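Local structure of histidine acid phosphatase (Bifidobacterium longum subsp. infantis, 6RXD) at residues Lys238-Asp243 with Ala342-Trp347; Met306-Leu311 with Phe328-Tyr333; Asp425-Thr428 with Trp434-Glu437. The protein is a histidine acid phytase that probably removes phosphate groups from inositol polyphosphates such as phytate, and from 2,3-bisphosphoglycerate. All coordinates share one frame; numbering follows the deposited sequence. Where two conformers were deposited one is given.

Contact 1 of 3, residues Lys238-Asp243 with Ala342-Trp347; sequences KRASHD and ARMFAW. With ZN (zinc ion), chain C.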
ATOM      1  N   LYS A 238     -15.952 -11.991 -16.977  1.00 16.32           N
ATOM      2  CA  LYS A 238     -17.411 -12.092 -16.927  1.00 16.95           C
ATOM      3  C   LYS A 238     -17.839 -13.528 -16.642  1.00 17.38           C
ATOM      4  O   LYS A 238     -18.783 -13.775 -15.885  1.00 15.44           O
ATOM      5  CB  LYS A 238     -18.037 -11.549 -18.212  1.00 24.35           C
ATOM      6  CG  LYS A 238     -17.871 -10.033 -18.323  1.00 27.38           C
ATOM      7  CD  LYS A 238     -18.424  -9.466 -19.615  1.00 35.64           C
ATOM      8  CE  LYS A 238     -18.153  -7.967 -19.685  1.00 41.97           C
ATOM      9  NZ  LYS A 238     -18.543  -7.291 -18.413  1.00 49.71           N
ATOM     10  N   ARG A 239     -17.138 -14.484 -17.242  1.00 16.07           N
ATOM     11  CA  ARG A 239     -17.424 -15.891 -16.977  0.59 16.24           C
ATOM     12  C   ARG A 239     -17.147 -16.222 -15.512  1.00 16.97           C
ATOM     13  O   ARG A 239     -17.947 -16.897 -14.865  1.00 16.54           O
ATOM     14  CB  ARG A 239     -16.609 -16.802 -17.902  0.59 21.16           C
ATOM     15  CG  ARG A 239     -17.062 -16.754 -19.344  0.59 20.47           C
ATOM     16  CD  ARG A 239     -16.034 -17.389 -20.268  0.59 20.88           C
ATOM     17  NE  ARG A 239     -15.900 -18.825 -20.048  0.59 27.96           N
ATOM     18  CZ  ARG A 239     -14.904 -19.561 -20.529  0.59 27.22           C
ATOM     19  NH1 ARG A 239     -14.857 -20.863 -20.279  0.59 19.71           N
ATOM     20  NH2 ARG A 239     -13.946 -18.992 -21.251  0.59 27.21           N
ATOM     21  N   ALA A 240     -16.032 -15.725 -14.985  1.00 13.01           N
ATOM     22  CA  ALA A 240     -15.663 -15.954 -13.587  1.00 13.97           C
ATOM     23  C   ALA A 240     -16.680 -15.330 -12.651  1.00 14.39           C
ATOM     24  O   ALA A 240     -16.960 -15.860 -11.577  1.00 14.47           O
ATOM     25  CB  ALA A 240     -14.292 -15.387 -13.304  1.00 14.62           C
ATOM     26  N   SER A 241     -17.239 -14.202 -13.069  1.00 13.61           N
ATOM     27  CA  SER A 241     -18.243 -13.527 -12.259  1.00 13.64           C
ATOM     28  C   SER A 241     -19.477 -14.406 -12.106  1.00 14.83           C
ATOM     29  O   SER A 241     -20.018 -14.551 -11.013  1.00 14.92           O
ATOM     30  CB  SER A 241     -18.639 -12.189 -12.892  1.00 11.86           C
ATOM     31  OG  SER A 241     -17.549 -11.276 -12.892  1.00 14.82           O
ATOM     32  N   HIS A 242     -19.936 -14.974 -13.213  1.00 13.49           N
ATOM     33  CA  HIS A 242     -21.077 -15.859 -13.169  1.00 11.20           C
ATOM     34  C   HIS A 242     -20.771 -17.096 -12.330  1.00 13.46           C
ATOM     35  O   HIS A 242     -21.590 -17.527 -11.513  1.00 16.03           O
ATOM     36  CB  HIS A 242     -21.485 -16.283 -14.568  1.00 16.18           C
ATOM     37  CG  HIS A 242     -22.633 -17.230 -14.560  1.00 16.79           C
ATOM     38  ND1 HIS A 242     -23.931 -16.805 -14.367  1.00 17.17           N
ATOM     39  CD2 HIS A 242     -22.687 -18.578 -14.643  1.00 18.62           C
ATOM     40  CE1 HIS A 242     -24.738 -17.846 -14.368  1.00 17.99           C
ATOM     41  NE2 HIS A 242     -24.006 -18.933 -14.532  1.00 18.40           N
ATOM     42  N   ASP A 243     -19.591 -17.672 -12.543  1.00 13.37           N
ATOM     43  CA  ASP A 243     -19.147 -18.859 -11.815  0.52 13.51           C
ATOM     44  C   ASP A 243     -19.222 -18.633 -10.304  1.00 16.63           C
ATOM     45  O   ASP A 243     -19.780 -19.445  -9.546  1.00 15.26           O
ATOM     46  CB  ASP A 243     -17.711 -19.181 -12.233  0.52 14.47           C
ATOM     47  CG  ASP A 243     -17.277 -20.574 -11.833  0.52 13.67           C
ATOM     48  OD1 ASP A 243     -17.750 -21.546 -12.454  0.52 14.08           O
ATOM     49  OD2 ASP A 243     -16.440 -20.693 -10.917  0.52 15.53           O
ATOM     50  N   ALA A 342     -10.885 -15.881  -8.131  1.00 14.29           N
ATOM     51  CA  ALA A 342     -10.208 -14.832  -7.359  1.00 13.49           C
ATOM     52  C   ALA A 342      -8.998 -14.289  -8.116  1.00 15.22           C
ATOM     53  O   ALA A 342      -8.738 -13.082  -8.106  1.00 16.21           O
ATOM     54  CB  ALA A 342      -9.778 -15.343  -5.969  1.00 16.04           C
ATOM     55  N   ARG A 343      -8.259 -15.180  -8.772  1.00 14.36           N
ATOM     56  CA  ARG A 343      -7.086 -14.778  -9.536  0.57 14.90           C
ATOM     57  C   ARG A 343      -7.484 -13.847 -10.688  1.00 13.68           C
ATOM     58  O   ARG A 343      -6.794 -12.877 -10.975  1.00 15.00           O
ATOM     59  CB  ARG A 343      -6.354 -16.024 -10.049  0.57 15.88           C
ATOM     60  CG  ARG A 343      -5.140 -15.761 -10.924  0.57 17.58           C
ATOM     61  CD  ARG A 343      -4.599 -17.086 -11.470  0.57 13.89           C
ATOM     62  NE  ARG A 343      -3.458 -16.884 -12.354  0.57 22.75           N
ATOM     63  CZ  ARG A 343      -3.565 -16.656 -13.657  0.57 21.48           C
ATOM     64  NH1 ARG A 343      -2.476 -16.478 -14.392  0.57 26.59           N
ATOM     65  NH2 ARG A 343      -4.765 -16.607 -14.225  0.57 21.30           N
ATOM     66  N   MET A 344      -8.610 -14.146 -11.340  1.00 13.81           N
ATOM     67  CA  MET A 344      -9.124 -13.275 -12.399  0.94 16.85           C
ATOM     68  C   MET A 344      -9.494 -11.896 -11.848  1.00 14.01           C
ATOM     69  O   MET A 344      -9.208 -10.875 -12.473  1.00 13.81           O
ATOM     70  CB  MET A 344     -10.353 -13.886 -13.085  1.00 17.19           C
ATOM     71  CG  MET A 344     -10.072 -15.156 -13.867  1.00 28.69           C
ATOM     72  SD  MET A 344      -8.871 -14.892 -15.178  0.63 26.00           S
ATOM     73  CE  MET A 344      -9.667 -13.581 -16.105  0.86 26.12           C
ATOM     74  N   PHE A 345     -10.165 -11.865 -10.698  1.00 12.08           N
ATOM     75  CA  PHE A 345     -10.576 -10.594 -10.096  1.00 12.35           C
ATOM     76  C   PHE A 345      -9.369  -9.795  -9.620  1.00 14.33           C
ATOM     77  O   PHE A 345      -9.336  -8.567  -9.739  1.00 12.69           O
ATOM     78  CB  PHE A 345     -11.540 -10.845  -8.931  1.00 12.61           C
ATOM     79  CG  PHE A 345     -12.740 -11.672  -9.313  1.00 16.38           C
ATOM     80  CD1 PHE A 345     -13.343 -11.502 -10.548  1.00 19.61           C
ATOM     81  CD2 PHE A 345     -13.235 -12.647  -8.455  1.00 17.55           C
ATOM     82  CE1 PHE A 345     -14.445 -12.269 -10.913  1.00 23.24           C
ATOM     83  CE2 PHE A 345     -14.332 -13.429  -8.820  1.00 18.85           C
ATOM     84  CZ  PHE A 345     -14.936 -13.232 -10.055  1.00 21.96           C
ATOM     85  N   ALA A 346      -8.378 -10.501  -9.080  1.00 11.48           N
ATOM     86  CA  ALA A 346      -7.122  -9.868  -8.695  1.00 11.46           C
ATOM     87  C   ALA A 346      -6.438  -9.232  -9.893  1.00 13.57           C
ATOM     88  O   ALA A 346      -5.863  -8.155  -9.778  1.00 13.43           O
ATOM     89  CB  ALA A 346      -6.184 -10.881  -8.031  1.00 14.97           C
ATOM     90  N   TRP A 347      -6.474  -9.904 -11.037  1.00 10.56           N
ATOM     91  CA  TRP A 347      -5.872  -9.312 -12.230  1.00 11.46           C
ATOM     92  C   TRP A 347      -6.617  -8.058 -12.626  1.00 14.00           C
ATOM     93  O   TRP A 347      -6.001  -7.055 -12.961  1.00 13.70           O
ATOM     94  CB  TRP A 347      -5.868 -10.297 -13.393  1.00 10.99           C
ATOM     95  CG  TRP A 347      -5.573  -9.644 -14.699  1.00 11.36           C
ATOM     96  CD1 TRP A 347      -4.371  -9.119 -15.112  1.00 12.77           C
ATOM     97  CD2 TRP A 347      -6.482  -9.468 -15.789  1.00 13.28           C
ATOM     98  NE1 TRP A 347      -4.496  -8.610 -16.389  1.00 13.22           N
ATOM     99  CE2 TRP A 347      -5.781  -8.815 -16.825  1.00 15.89           C
ATOM    100  CE3 TRP A 347      -7.831  -9.778 -15.982  1.00 18.73           C
ATOM    101  CZ2 TRP A 347      -6.380  -8.485 -18.046  1.00 17.88           C
ATOM    102  CZ3 TRP A 347      -8.429  -9.442 -17.197  1.00 22.69           C
ATOM    103  CH2 TRP A 347      -7.703  -8.806 -18.210  1.00 22.09           C
TER
HETATM  104 ZN    ZN C 601     -24.281 -21.081 -14.276  1.00 21.79          ZN

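Contact 2 of 3, residues Met306-Leu311 with Phe328-Tyr333; sequences MDLYNL and FAFDQY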
ATOM      1  N   MET A 306     -17.483  -8.696  -8.250  1.00 10.75           N
ATOM      2  CA  MET A 306     -16.366  -7.861  -7.834  0.93 11.38           C
ATOM      3  C   MET A 306     -16.615  -7.282  -6.448  1.00 12.79           C
ATOM      4  O   MET A 306     -15.675  -7.114  -5.678  1.00 12.90           O
ATOM      5  CB  MET A 306     -16.081  -6.748  -8.858  0.82 12.80           C
ATOM      6  CG  MET A 306     -15.453  -7.241 -10.172  0.62 14.17           C
ATOM      7  SD  MET A 306     -13.844  -8.062  -9.987  0.48 13.73           S
ATOM      8  CE  MET A 306     -13.006  -6.875  -8.942  1.00 22.71           C
ATOM      9  N   ASP A 307     -17.869  -6.994  -6.114  1.00 11.55           N
ATOM     10  CA  ASP A 307     -18.178  -6.560  -4.751  1.00 14.19           C
ATOM     11  C   ASP A 307     -17.900  -7.677  -3.746  1.00 12.56           C
ATOM     12  O   ASP A 307     -17.338  -7.421  -2.672  1.00 11.07           O
ATOM     13  CB  ASP A 307     -19.627  -6.072  -4.630  1.00 10.81           C
ATOM     14  CG  ASP A 307     -19.862  -4.773  -5.362  1.00 18.63           C
ATOM     15  OD1 ASP A 307     -18.891  -4.226  -5.917  1.00 17.31           O
ATOM     16  OD2 ASP A 307     -21.015  -4.298  -5.381  1.00 17.96           O
ATOM     17  N   LEU A 308     -18.256  -8.907  -4.106  1.00 12.26           N
ATOM     18  CA  LEU A 308     -18.019 -10.056  -3.231  1.00 10.98           C
ATOM     19  C   LEU A 308     -16.516 -10.294  -3.082  1.00 11.83           C
ATOM     20  O   LEU A 308     -16.030 -10.580  -1.983  1.00 13.05           O
ATOM     21  CB  LEU A 308     -18.715 -11.322  -3.771  1.00 10.57           C
ATOM     22  CG  LEU A 308     -18.671 -12.562  -2.867  1.00 10.89           C
ATOM     23  CD1 LEU A 308     -19.254 -12.203  -1.510  1.00 16.13           C
ATOM     24  CD2 LEU A 308     -19.469 -13.689  -3.503  1.00 15.49           C
ATOM     25  N   TYR A 309     -15.782 -10.166  -4.186  1.00  9.54           N
ATOM     26  CA  TYR A 309     -14.328 -10.275  -4.130  1.00 11.11           C
ATOM     27  C   TYR A 309     -13.739  -9.189  -3.235  1.00 10.90           C
ATOM     28  O   TYR A 309     -12.818  -9.449  -2.462  1.00 10.99           O
ATOM     29  CB  TYR A 309     -13.720 -10.210  -5.533  1.00 10.13           C
ATOM     30  CG  TYR A 309     -12.206 -10.179  -5.518  1.00 10.02           C
ATOM     31  CD1 TYR A 309     -11.471 -11.319  -5.215  1.00  9.42           C
ATOM     32  CD2 TYR A 309     -11.517  -9.013  -5.805  1.00 12.48           C
ATOM     33  CE1 TYR A 309     -10.074 -11.280  -5.196  1.00 11.56           C
ATOM     34  CE2 TYR A 309     -10.142  -8.976  -5.789  1.00 11.29           C
ATOM     35  CZ  TYR A 309      -9.430 -10.106  -5.483  1.00 12.65           C
ATOM     36  OH  TYR A 309      -8.056 -10.041  -5.467  1.00 14.13           O
ATOM     37  N   ASN A 310     -14.263  -7.967  -3.321  1.00  8.86           N
ATOM     38  CA  ASN A 310     -13.764  -6.905  -2.445  1.00 10.41           C
ATOM     39  C   ASN A 310     -13.993  -7.211  -0.964  1.00 12.23           C
ATOM     40  O   ASN A 310     -13.188  -6.826  -0.110  1.00 12.11           O
ATOM     41  CB  ASN A 310     -14.356  -5.539  -2.821  1.00  9.81           C
ATOM     42  CG  ASN A 310     -13.515  -4.820  -3.873  1.00 14.91           C
ATOM     43  OD1 ASN A 310     -12.487  -4.221  -3.552  1.00 18.10           O
ATOM     44  ND2 ASN A 310     -13.931  -4.901  -5.122  1.00 16.66           N
ATOM     45  N   LEU A 311     -15.083  -7.902  -0.652  1.00 10.20           N
ATOM     46  CA  LEU A 311     -15.317  -8.274   0.745  1.00 11.09           C
ATOM     47  C   LEU A 311     -14.353  -9.370   1.172  1.00 13.62           C
ATOM     48  O   LEU A 311     -13.850  -9.354   2.292  1.00 12.93           O
ATOM     49  CB  LEU A 311     -16.776  -8.700   0.974  1.00 11.09           C
ATOM     50  CG  LEU A 311     -17.827  -7.601   0.781  1.00 10.57           C
ATOM     51  CD1 LEU A 311     -19.193  -8.152   1.182  1.00 10.96           C
ATOM     52  CD2 LEU A 311     -17.497  -6.355   1.598  1.00 13.25           C
ATOM     53  N   PHE A 328     -17.085 -13.863  10.012  1.00 14.89           N
ATOM     54  CA  PHE A 328     -17.441 -13.918   8.601  1.00 13.33           C
ATOM     55  C   PHE A 328     -16.477 -14.889   7.929  1.00 13.18           C
ATOM     56  O   PHE A 328     -15.354 -15.082   8.398  1.00 17.07           O
ATOM     57  CB  PHE A 328     -17.415 -12.519   7.946  1.00 12.41           C
ATOM     58  CG  PHE A 328     -16.325 -11.610   8.477  1.00 12.04           C
ATOM     59  CD1 PHE A 328     -15.092 -11.525   7.837  1.00 13.30           C
ATOM     60  CD2 PHE A 328     -16.541 -10.839   9.620  1.00 11.57           C
ATOM     61  CE1 PHE A 328     -14.084 -10.698   8.340  1.00 15.06           C
ATOM     62  CE2 PHE A 328     -15.549 -10.003  10.123  1.00 13.43           C
ATOM     63  CZ  PHE A 328     -14.317  -9.931   9.487  1.00 13.14           C
ATOM     64  N   ALA A 329     -16.922 -15.513   6.841  1.00 14.06           N
ATOM     65  CA  ALA A 329     -16.135 -16.551   6.193  1.00 14.36           C
ATOM     66  C   ALA A 329     -16.255 -16.458   4.676  1.00 17.65           C
ATOM     67  O   ALA A 329     -16.748 -17.379   4.014  1.00 17.56           O
ATOM     68  CB  ALA A 329     -16.576 -17.930   6.687  1.00 19.99           C
ATOM     69  N   PHE A 330     -15.810 -15.333   4.125  1.00 15.90           N
ATOM     70  CA  PHE A 330     -15.895 -15.118   2.683  1.00 13.14           C
ATOM     71  C   PHE A 330     -14.941 -16.014   1.907  1.00 17.38           C
ATOM     72  O   PHE A 330     -15.157 -16.278   0.712  1.00 15.98           O
ATOM     73  CB  PHE A 330     -15.665 -13.644   2.343  1.00 13.85           C
ATOM     74  CG  PHE A 330     -16.791 -12.748   2.775  1.00 13.56           C
ATOM     75  CD1 PHE A 330     -17.958 -12.675   2.028  1.00 14.01           C
ATOM     76  CD2 PHE A 330     -16.693 -11.983   3.931  1.00 12.85           C
ATOM     77  CE1 PHE A 330     -19.013 -11.862   2.419  1.00 15.63           C
ATOM     78  CE2 PHE A 330     -17.748 -11.160   4.327  1.00 12.89           C
ATOM     79  CZ  PHE A 330     -18.909 -11.106   3.577  1.00 12.62           C
ATOM     80  N   ASP A 331     -13.906 -16.513   2.580  1.00 16.64           N
ATOM     81  CA  ASP A 331     -12.974 -17.409   1.909  1.00 19.87           C
ATOM     82  C   ASP A 331     -13.645 -18.688   1.409  1.00 15.90           C
ATOM     83  O   ASP A 331     -13.155 -19.306   0.467  1.00 18.34           O
ATOM     84  CB  ASP A 331     -11.751 -17.718   2.782  1.00 23.52           C
ATOM     85  CG  ASP A 331     -12.118 -18.288   4.125  1.00 38.61           C
ATOM     86  OD1 ASP A 331     -13.194 -17.934   4.652  1.00 37.34           O
ATOM     87  OD2 ASP A 331     -11.318 -19.086   4.660  1.00 49.14           O
ATOM     88  N   GLN A 332     -14.781 -19.061   2.003  1.00 15.40           N
ATOM     89  CA  GLN A 332     -15.478 -20.268   1.576  0.59 17.34           C
ATOM     90  C   GLN A 332     -15.998 -20.190   0.144  1.00 15.09           C
ATOM     91  O   GLN A 332     -16.282 -21.225  -0.461  1.00 17.49           O
ATOM     92  CB  GLN A 332     -16.665 -20.558   2.482  0.59 16.88           C
ATOM     93  CG  GLN A 332     -17.835 -19.649   2.180  0.59 20.42           C
ATOM     94  CD  GLN A 332     -18.987 -19.885   3.102  0.59 24.58           C
ATOM     95  OE1 GLN A 332     -19.816 -20.760   2.855  0.59 18.93           O
ATOM     96  NE2 GLN A 332     -19.054 -19.109   4.179  0.59 14.85           N
ATOM     97  N   TYR A 333     -16.119 -18.978  -0.401  1.00 14.35           N
ATOM     98  CA  TYR A 333     -16.610 -18.812  -1.766  1.00 15.00           C
ATOM     99  C   TYR A 333     -15.475 -18.819  -2.770  1.00 16.09           C
ATOM    100  O   TYR A 333     -15.709 -18.724  -3.977  1.00 14.00           O
ATOM    101  CB  TYR A 333     -17.382 -17.492  -1.922  1.00 12.22           C
ATOM    102  CG  TYR A 333     -18.538 -17.342  -0.956  1.00 11.80           C
ATOM    103  CD1 TYR A 333     -19.591 -18.254  -0.955  1.00 12.55           C
ATOM    104  CD2 TYR A 333     -18.591 -16.270  -0.070  1.00 14.09           C
ATOM    105  CE1 TYR A 333     -20.653 -18.117  -0.075  1.00 14.45           C
ATOM    106  CE2 TYR A 333     -19.657 -16.119   0.809  1.00 19.42           C
ATOM    107  CZ  TYR A 333     -20.674 -17.050   0.804  1.00 15.80           C
ATOM    108  OH  TYR A 333     -21.740 -16.919   1.674  1.00 15.78           O
TER

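Contact 3 of 3, residues Asp425-Thr428 with Trp434-Glu437; sequences DVYT and WRGE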
ATOM      1  N   ASP A 425      -2.881  -5.469 -26.772  1.00 17.80           N
ATOM      2  CA  ASP A 425      -1.845  -6.335 -26.203  1.00 19.69           C
ATOM      3  C   ASP A 425      -1.517  -5.797 -24.809  1.00 16.02           C
ATOM      4  O   ASP A 425      -0.511  -5.106 -24.616  1.00 17.98           O
ATOM      5  CB  ASP A 425      -0.601  -6.313 -27.111  1.00 22.34           C
ATOM      6  CG  ASP A 425       0.505  -7.258 -26.651  1.00 27.69           C
ATOM      7  OD1 ASP A 425       0.281  -8.078 -25.739  1.00 27.29           O
ATOM      8  OD2 ASP A 425       1.609  -7.175 -27.231  1.00 25.86           O
ATOM      9  N   VAL A 426      -2.388  -6.098 -23.846  1.00 13.88           N
ATOM     10  CA  VAL A 426      -2.350  -5.446 -22.537  1.00 11.35           C
ATOM     11  C   VAL A 426      -1.633  -6.261 -21.467  1.00 13.20           C
ATOM     12  O   VAL A 426      -1.301  -7.425 -21.677  1.00 16.73           O
ATOM     13  CB  VAL A 426      -3.791  -5.162 -22.026  1.00 12.36           C
ATOM     14  CG1 VAL A 426      -4.543  -4.250 -23.005  1.00 17.85           C
ATOM     15  CG2 VAL A 426      -4.565  -6.478 -21.820  1.00 15.53           C
ATOM     16  N   TYR A 427      -1.412  -5.608 -20.324  1.00 11.32           N
ATOM     17  CA  TYR A 427      -0.884  -6.222 -19.110  1.00 12.44           C
ATOM     18  C   TYR A 427      -1.697  -7.445 -18.699  1.00 11.62           C
ATOM     19  O   TYR A 427      -2.917  -7.363 -18.534  1.00 12.61           O
ATOM     20  CB  TYR A 427      -0.936  -5.182 -17.986  1.00 15.20           C
ATOM     21  CG  TYR A 427      -0.844  -5.761 -16.589  1.00 11.36           C
ATOM     22  CD1 TYR A 427       0.388  -6.063 -16.021  1.00 12.09           C
ATOM     23  CD2 TYR A 427      -1.985  -5.966 -15.831  1.00 12.37           C
ATOM     24  CE1 TYR A 427       0.480  -6.595 -14.731  1.00 11.40           C
ATOM     25  CE2 TYR A 427      -1.912  -6.501 -14.553  1.00 13.03           C
ATOM     26  CZ  TYR A 427      -0.678  -6.811 -14.006  1.00 10.35           C
ATOM     27  OH  TYR A 427      -0.629  -7.332 -12.721  1.00 12.72           O
ATOM     28  N   THR A 428      -1.018  -8.581 -18.538  1.00 10.71           N
ATOM     29  CA  THR A 428      -1.659  -9.785 -18.039  1.00 13.13           C
ATOM     30  C   THR A 428      -0.716 -10.465 -17.077  1.00 13.04           C
ATOM     31  O   THR A 428       0.471 -10.157 -17.036  1.00 12.10           O
ATOM     32  CB  THR A 428      -1.991 -10.796 -19.158  1.00 13.34           C
ATOM     33  OG1 THR A 428      -0.777 -11.333 -19.698  1.00 15.99           O
ATOM     34  CG2 THR A 428      -2.811 -10.162 -20.276  1.00 14.43           C
ATOM     35  N   TRP A 434       4.399  -7.881 -12.453  1.00 10.49           N
ATOM     36  CA  TRP A 434       3.780  -6.998 -11.456  1.00 11.12           C
ATOM     37  C   TRP A 434       2.572  -7.637 -10.773  1.00  9.24           C
ATOM     38  O   TRP A 434       1.644  -8.118 -11.431  1.00 10.80           O
ATOM     39  CB  TRP A 434       3.332  -5.696 -12.111  1.00  9.08           C
ATOM     40  CG  TRP A 434       3.129  -4.520 -11.169  1.00 10.13           C
ATOM     41  CD1 TRP A 434       4.032  -3.530 -10.901  1.00 13.41           C
ATOM     42  CD2 TRP A 434       1.934  -4.180 -10.432  1.00 11.76           C
ATOM     43  NE1 TRP A 434       3.484  -2.606 -10.038  1.00 13.56           N
ATOM     44  CE2 TRP A 434       2.201  -2.982  -9.733  1.00  9.70           C
ATOM     45  CE3 TRP A 434       0.676  -4.777 -10.286  1.00 13.15           C
ATOM     46  CZ2 TRP A 434       1.257  -2.367  -8.901  1.00 10.70           C
ATOM     47  CZ3 TRP A 434      -0.269  -4.161  -9.459  1.00 13.39           C
ATOM     48  CH2 TRP A 434       0.031  -2.972  -8.771  1.00 10.93           C
ATOM     49  N   ARG A 435       2.584  -7.631  -9.445  1.00 10.00           N
ATOM     50  CA  ARG A 435       1.424  -8.079  -8.663  1.00  8.53           C
ATOM     51  C   ARG A 435       1.249  -7.148  -7.487  1.00 11.75           C
ATOM     52  O   ARG A 435       2.225  -6.811  -6.808  1.00 12.38           O
ATOM     53  CB  ARG A 435       1.637  -9.496  -8.097  1.00 10.09           C
ATOM     54  CG  ARG A 435       1.847 -10.597  -9.118  1.00 10.44           C
ATOM     55  CD  ARG A 435       0.569 -10.936  -9.856  1.00 11.03           C
ATOM     56  NE  ARG A 435       0.830 -12.085 -10.712  1.00 12.59           N
ATOM     57  CZ  ARG A 435       1.424 -12.010 -11.899  1.00 13.73           C
ATOM     58  NH1 ARG A 435       1.655 -13.114 -12.593  1.00 15.31           N
ATOM     59  NH2 ARG A 435       1.796 -10.837 -12.381  1.00 10.86           N
ATOM     60  N   GLY A 436       0.013  -6.738  -7.218  1.00 10.08           N
ATOM     61  CA  GLY A 436      -0.239  -5.907  -6.052  1.00 13.48           C
ATOM     62  C   GLY A 436       0.228  -6.554  -4.766  1.00 12.24           C
ATOM     63  O   GLY A 436       0.759  -5.879  -3.866  1.00 10.95           O
ATOM     64  N   GLU A 437       0.056  -7.867  -4.682  1.00 11.02           N
ATOM     65  CA  GLU A 437       0.321  -8.590  -3.440  1.00 10.64           C
ATOM     66  C   GLU A 437       1.792  -8.524  -3.048  1.00 14.45           C
ATOM     67  O   GLU A 437       2.124  -8.630  -1.871  1.00 11.96           O
ATOM     68  CB  GLU A 437      -0.127 -10.057  -3.554  1.00 11.56           C
ATOM     69  CG  GLU A 437       0.742 -10.852  -4.543  1.00 10.57           C
ATOM     70  CD  GLU A 437       0.310 -12.273  -4.765  1.00 17.91           C
ATOM     71  OE1 GLU A 437      -0.828 -12.638  -4.390  1.00 16.09           O
ATOM     72  OE2 GLU A 437       1.127 -13.042  -5.325  1.00 23.55           O
TER

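Contact 1 of 3, residues Lys238-Asp243 with Ala342-Trp347
Phe345, reaching out from helix 339-357, lays one corner of its ring on the turn Ala240-Ser241 of helix 235-245. The apolar part of the contact centres on Ala240. Its methyl points at the other helix and meets Phe345 CE1, with CB to CE1 at 3.9 Å, while its other flank rests on the base of Met344, CB to CB 4.2 Å. Ala240 and the bridging Phe345 ring carry the interface: the CA atoms of Ala240 and Met344 are 7.2 Å apart, and the two axes pass 9.5 Å from each other, steeply inclined at 133° between their N-to-C directions.

Polar atoms touch the same ring without hydrogen bonding to it. The carbonyl oxygen Ala240 O lies at the ring edge, close to its plane, 3.6 Å from Phe345 CZ. Ser241 OG comes obliquely to Phe345 CE1 at 3.8 Å; with OG anti to its own carbonyl carbon (chi1 -66°), the hydroxyl lies back along the helix and is hydrogen-bonded to Val237 O one turn earlier.

Metal binding occupies another side of helix 235-245. His242, whose CB points away from helix 339-357, binds the zinc ion through NE2 at 2.2 Å, together with Glu251. Its ND1 is hydrogen-bonded to Glu301, here a second-shell carboxylate although it binds zinc itself in another crystal of this protein; the bond would restrain the rotation of the imidazole and may make NE2 a stronger donor to the metal. The arrangement is a steep helix-helix crossing in the helical part of a branch 2 histidine phosphatase, with one helix packing by an alanine on its inner side and carrying a zinc ligand on another.

Contact 2 of 3, residues Met306-Leu311 with Phe328-Tyr333
Phe330 offers one ring face to helix 301-317, and Leu311 CB sits over the middle of it, 4.0 Å from the centroid and only 7° off the ring normal: a CH-pi contact. This is the tight part. Leu311 CD1 stays on the same side of the ring plane, out over the CE1-CZ rim, 3.8 Å from Phe330 CZ. One turn earlier Leu308, its CG anti to the backbone N (chi1 -174°), extends CD1 to the neighbouring stretch of the ring, 3.8 Å from Phe330 CD1. Both leucines lie against the CD1-CE1-CZ part of the ring from the same side of its plane, and all three residues are buried.

The Tyr333 side is looser: Leu308 CD1 approaches Tyr333 CD2 obliquely at 4.4 Å, Ile248 of a loop packs on both residues, and the tyrosine hydroxyl turns to Asn84. On the outer side of the 3-10 turn, where Asp331 is exposed, polar bonds take over. Gln332 NE2 bonds to Ala329 O at 2.9 Å, from the face of that carbonyl opposite to the one used by Gln332 N, and also meets Glu80.

Helix 75-95 borders the turn through Phe81 and Asn84 and touches Leu311 through Leu85; helix 55-69 adds Tyr55 and Leu59 against Leu311.

Contact 3 of 3, residues Asp425-Thr428 with Trp434-Glu437
The Tyr427 ring is met at its edge, in plane, by the carbonyl oxygen of Trp434, while Phe354 of helix 339-357 stacks on the tyrosine. The indole of Trp434 stands across the tyrosine at about a right angle: Tyr427 OH lies near the indole plane at its edge, 3.8 Å from Trp434 CE3, and Phe354 also meets the indole edge-to-face.

The contact turns on one acceptor, Trp434 O. Tyr427, with CG anti to its backbone N (chi1 162°), stretches across to donate OH to this oxygen at 2.7 Å. Arg435 folds back and gives NH2 to the same atom at 2.9 Å, the oxygen lying in the guanidinium plane and the N-H...O angle being 158°. Both donors stand well out of the carbonyl plane, and the oxygen is held from its two opposite faces, by a hydroxyl and a guanidinium. Beside the bond, Tyr427 CE1 packs on Trp434 CB at 4.0 Å.

The guanidinium is held further by Asn432 O, which NH2 also reaches, by Tyr429 O at NH1, and by a cation-pi contact with the Tyr429 ring. Arg435 itself occupies the N-cap position of helix 436-439. The whole is a compact loop closed by side chain-to-backbone hydrogen bonds at a helix start, seated by its aromatic groups against helix 339-357.

Overall arrangement
From the N terminus, helix 235-245 comes first, and contact 1 closes a long loop when helix 339-357 returns to it. Contact 2 closes a shorter loop nested inside it, bringing the 3-10 turn at 330-333 back onto helix 301-317. The two touch: Met306 and Tyr309 pack on Phe345, and Tyr309 on Ala346, so helices 235-245, 301-317 and 339-357 form one packed group. Contact 3 follows in series, closing a short loop ahead of helix 436-439. Trp347 NE1, at the end of contact 1, is hydrogen-bonded to Tyr427 O, tying helix 339-357 to that loop, whereas contacts 2 and 3 stay about 8 Å apart at their nearest atoms.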